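Local coordinates for Lmo0135 protein (Listeria monocytogenes EGD-e, PDB 5ISU) that is an extracellular substrate-binding protein of an ABC transporter, probably delivering peptides for uptake across the membrane, at residues V344-N349 with L373-P378. Numbering follows the deposited sequence.
Sequences VYYLNN and LKPTDP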
ATOM      1  N   VAL A 344      -2.198  17.151 -18.911  1.00 64.76           N
ATOM      2  CA  VAL A 344      -1.700  16.105 -18.015  1.00 61.87           C
ATOM      3  C   VAL A 344      -1.483  16.760 -16.656  1.00 63.67           C
ATOM      4  O   VAL A 344      -0.707  17.705 -16.526  1.00 66.94           O
ATOM      5  CB  VAL A 344      -0.432  15.396 -18.521  1.00 60.52           C
ATOM      6  CG1 VAL A 344       0.678  16.385 -18.884  1.00 62.54           C
ATOM      7  CG2 VAL A 344       0.050  14.376 -17.489  1.00 58.24           C
ATOM      8  N   TYR A 345      -2.227  16.298 -15.659  1.00 64.42           N
ATOM      9  CA  TYR A 345      -2.134  16.839 -14.302  1.00 66.65           C
ATOM     10  C   TYR A 345      -1.327  15.884 -13.446  1.00 62.72           C
ATOM     11  O   TYR A 345      -1.569  14.694 -13.451  1.00 57.89           O
ATOM     12  CB  TYR A 345      -3.535  17.067 -13.695  1.00 67.01           C
ATOM     13  CG  TYR A 345      -4.201  18.391 -14.053  1.00 68.85           C
ATOM     14  CD1 TYR A 345      -4.713  18.630 -15.333  1.00 69.69           C
ATOM     15  CD2 TYR A 345      -4.366  19.389 -13.086  1.00 72.12           C
ATOM     16  CE1 TYR A 345      -5.332  19.840 -15.648  1.00 72.92           C
ATOM     17  CE2 TYR A 345      -4.981  20.601 -13.392  1.00 75.43           C
ATOM     18  CZ  TYR A 345      -5.461  20.824 -14.668  1.00 76.26           C
ATOM     19  OH  TYR A 345      -6.085  22.027 -14.952  1.00 82.78           O
ATOM     20  N   TYR A 346      -0.380  16.430 -12.694  1.00 65.64           N
ATOM     21  CA  TYR A 346       0.483  15.632 -11.841  1.00 62.56           C
ATOM     22  C   TYR A 346       0.984  16.478 -10.664  1.00 66.42           C
ATOM     23  O   TYR A 346       0.672  17.673 -10.569  1.00 66.67           O
ATOM     24  CB  TYR A 346       1.640  15.064 -12.682  1.00 59.16           C
ATOM     25  CG  TYR A 346       2.505  16.107 -13.348  1.00 59.16           C
ATOM     26  CD1 TYR A 346       2.126  16.692 -14.558  1.00 59.40           C
ATOM     27  CD2 TYR A 346       3.718  16.489 -12.787  1.00 59.70           C
ATOM     28  CE1 TYR A 346       2.914  17.654 -15.169  1.00 61.74           C
ATOM     29  CE2 TYR A 346       4.518  17.448 -13.385  1.00 62.16           C
ATOM     30  CZ  TYR A 346       4.117  18.029 -14.574  1.00 63.10           C
ATOM     31  OH  TYR A 346       4.914  18.976 -15.156  1.00 63.18           O
ATOM     32  N   LEU A 347       1.728  15.848  -9.758  1.00 65.77           N
ATOM     33  CA  LEU A 347       2.280  16.528  -8.580  1.00 68.08           C
ATOM     34  C   LEU A 347       3.438  17.467  -8.964  1.00 68.16           C
ATOM     35  O   LEU A 347       4.342  17.073  -9.697  1.00 65.61           O
ATOM     36  CB  LEU A 347       2.763  15.481  -7.569  1.00 67.54           C
ATOM     37  CG  LEU A 347       1.681  14.573  -6.973  1.00 68.16           C
ATOM     38  CD1 LEU A 347       2.279  13.332  -6.321  1.00 67.49           C
ATOM     39  CD2 LEU A 347       0.815  15.337  -5.980  1.00 72.50           C
ATOM     40  N   ASN A 348       3.423  18.695  -8.443  1.00 70.69           N
ATOM     41  CA  ASN A 348       4.483  19.679  -8.754  1.00 74.04           C
ATOM     42  C   ASN A 348       5.782  19.507  -7.947  1.00 73.98           C
ATOM     43  O   ASN A 348       6.717  20.282  -8.119  1.00 74.95           O
ATOM     44  CB  ASN A 348       3.965  21.122  -8.584  1.00 77.58           C
ATOM     45  CG  ASN A 348       3.641  21.485  -7.135  1.00 79.86           C
ATOM     46  OD1 ASN A 348       3.730  20.658  -6.222  1.00 78.87           O
ATOM     47  ND2 ASN A 348       3.247  22.731  -6.926  1.00 83.18           N
ATOM     48  N   ASN A 349       5.829  18.501  -7.074  1.00 75.52           N
ATOM     49  CA  ASN A 349       6.993  18.238  -6.231  1.00 76.56           C
ATOM     50  C   ASN A 349       7.561  16.825  -6.436  1.00 74.44           C
ATOM     51  O   ASN A 349       8.141  16.251  -5.514  1.00 76.05           O
ATOM     52  CB  ASN A 349       6.582  18.412  -4.768  1.00 77.52           C
ATOM     53  CG  ASN A 349       5.551  17.389  -4.323  1.00 74.74           C
ATOM     54  OD1 ASN A 349       5.007  16.627  -5.135  1.00 69.99           O
ATOM     55  ND2 ASN A 349       5.283  17.358  -3.029  1.00 76.64           N
ATOM     56  N   LEU A 373       1.403  20.415 -20.125  1.00 78.77           N
ATOM     57  CA  LEU A 373       1.738  20.000 -18.757  1.00 77.14           C
ATOM     58  C   LEU A 373       1.092  20.935 -17.771  1.00 80.07           C
ATOM     59  O   LEU A 373       1.161  22.151 -17.932  1.00 82.35           O
ATOM     60  CB  LEU A 373       3.250  19.982 -18.514  1.00 77.08           C
ATOM     61  CG  LEU A 373       3.986  18.745 -18.996  1.00 74.02           C
ATOM     62  CD1 LEU A 373       3.684  18.445 -20.450  1.00 75.04           C
ATOM     63  CD2 LEU A 373       5.477  18.938 -18.760  1.00 76.67           C
ATOM     64  N   LYS A 374       0.467  20.367 -16.745  1.00 80.55           N
ATOM     65  CA  LYS A 374      -0.187  21.172 -15.742  1.00 81.59           C
ATOM     66  C   LYS A 374       0.214  20.636 -14.367  1.00 76.59           C
ATOM     67  O   LYS A 374      -0.572  19.990 -13.689  1.00 76.37           O
ATOM     68  CB  LYS A 374      -1.710  21.193 -15.975  1.00 83.41           C
ATOM     69  CG  LYS A 374      -2.395  22.500 -15.560  1.00 91.42           C
ATOM     70  CD  LYS A 374      -1.808  23.695 -16.323  1.00 94.79           C
ATOM     71  CE  LYS A 374      -2.585  24.988 -16.145  1.00 99.99           C
ATOM     72  NZ  LYS A 374      -3.894  24.967 -16.852  1.00102.47           N
ATOM     73  N   PRO A 375       1.466  20.904 -13.958  1.00 74.41           N
ATOM     74  CA  PRO A 375       1.907  20.465 -12.636  1.00 72.99           C
ATOM     75  C   PRO A 375       1.095  21.195 -11.576  1.00 75.71           C
ATOM     76  O   PRO A 375       0.809  22.392 -11.754  1.00 79.33           O
ATOM     77  CB  PRO A 375       3.371  20.919 -12.586  1.00 73.88           C
ATOM     78  CG  PRO A 375       3.450  22.087 -13.504  1.00 76.11           C
ATOM     79  CD  PRO A 375       2.393  21.890 -14.556  1.00 76.48           C
ATOM     80  N   THR A 376       0.717  20.512 -10.496  1.00 74.71           N
ATOM     81  CA  THR A 376      -0.090  21.155  -9.446  1.00 78.00           C
ATOM     82  C   THR A 376       0.310  20.808  -8.008  1.00 77.69           C
ATOM     83  O   THR A 376       1.010  19.828  -7.745  1.00 71.80           O
ATOM     84  CB  THR A 376      -1.588  20.813  -9.591  1.00 79.13           C
ATOM     85  OG1 THR A 376      -1.780  19.420  -9.355  1.00 80.57           O
ATOM     86  CG2 THR A 376      -2.114  21.174 -10.970  1.00 80.04           C
ATOM     87  N   ASP A 377      -0.175  21.656  -7.098  1.00 82.05           N
ATOM     88  CA  ASP A 377       0.012  21.553  -5.648  1.00 84.56           C
ATOM     89  C   ASP A 377      -0.749  20.309  -5.179  1.00 81.13           C
ATOM     90  O   ASP A 377      -1.849  20.064  -5.673  1.00 79.78           O
ATOM     91  CB  ASP A 377      -0.549  22.847  -5.003  1.00 91.17           C
ATOM     92  CG  ASP A 377      -0.400  22.897  -3.484  1.00 94.69           C
ATOM     93  OD1 ASP A 377      -1.014  22.073  -2.768  1.00 92.31           O
ATOM     94  OD2 ASP A 377       0.258  23.845  -2.999  1.00101.04           O
ATOM     95  N   PRO A 378      -0.178  19.524  -4.232  1.00 80.88           N
ATOM     96  CA  PRO A 378      -0.830  18.280  -3.757  1.00 78.86           C
ATOM     97  C   PRO A 378      -2.285  18.425  -3.300  1.00 81.50           C
ATOM     98  O   PRO A 378      -3.141  17.678  -3.771  1.00 81.41           O
ATOM     99  CB  PRO A 378       0.059  17.833  -2.593  1.00 77.84           C
ATOM    100  CG  PRO A 378       1.392  18.404  -2.910  1.00 79.19           C
ATOM    101  CD  PRO A 378       1.127  19.728  -3.575  1.00 81.75           C
TER
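The ring of Tyr-346 lies over Pro-375, whose CA sits 3.9 Å from the ring centroid in a CH-pi contact, while CZ and OH touch Pro-375 CB and the ring edge meets Leu-373 CB. A chi1 of 60° places Tyr-346 CG between its own backbone N and carbonyl carbon and swings the ring across to the neighbouring strand. Val-344 CG1 packs against Leu-373 CD1 (4.0 Å) on this face, roofed by helix 351-365, where Glu-354 makes a weak hydrogen bond with Tyr-346 OH. On the other face, touched by helix 378-385 at Tyr-345 and Thr-376, Lys-374 CB stands 3.9 Å from the Tyr-345 ring centroid; CG follows over the ring, and the bent chain takes NZ near Tyr-345 OH. Thr-376 CG2 touches ring atom CD2 (3.6 Å). Between these packed faces, Lys-374 N donates a hydrogen bond to Val-344 O (2.9 Å). Tyr-346 O is gripped twice by Thr-376, by N at 2.8 Å and by OG1 at 3.2 Å, the hydroxyl coming from above the carbonyl plane. Asn-348 N to Thr-376 O (2.8 Å) extends the pairing to the looser, exposed end: the Asn-348 side chain lies against that carbonyl, Asn-349 lightly touches Pro-378, and Asp-377, N-cap of helix 378-385, bonds weakly through OD1 to Asn-379 N. Parallel strands 341-347 and 370-376, linked by helix 351-365, form a classic beta-alpha-beta crossover.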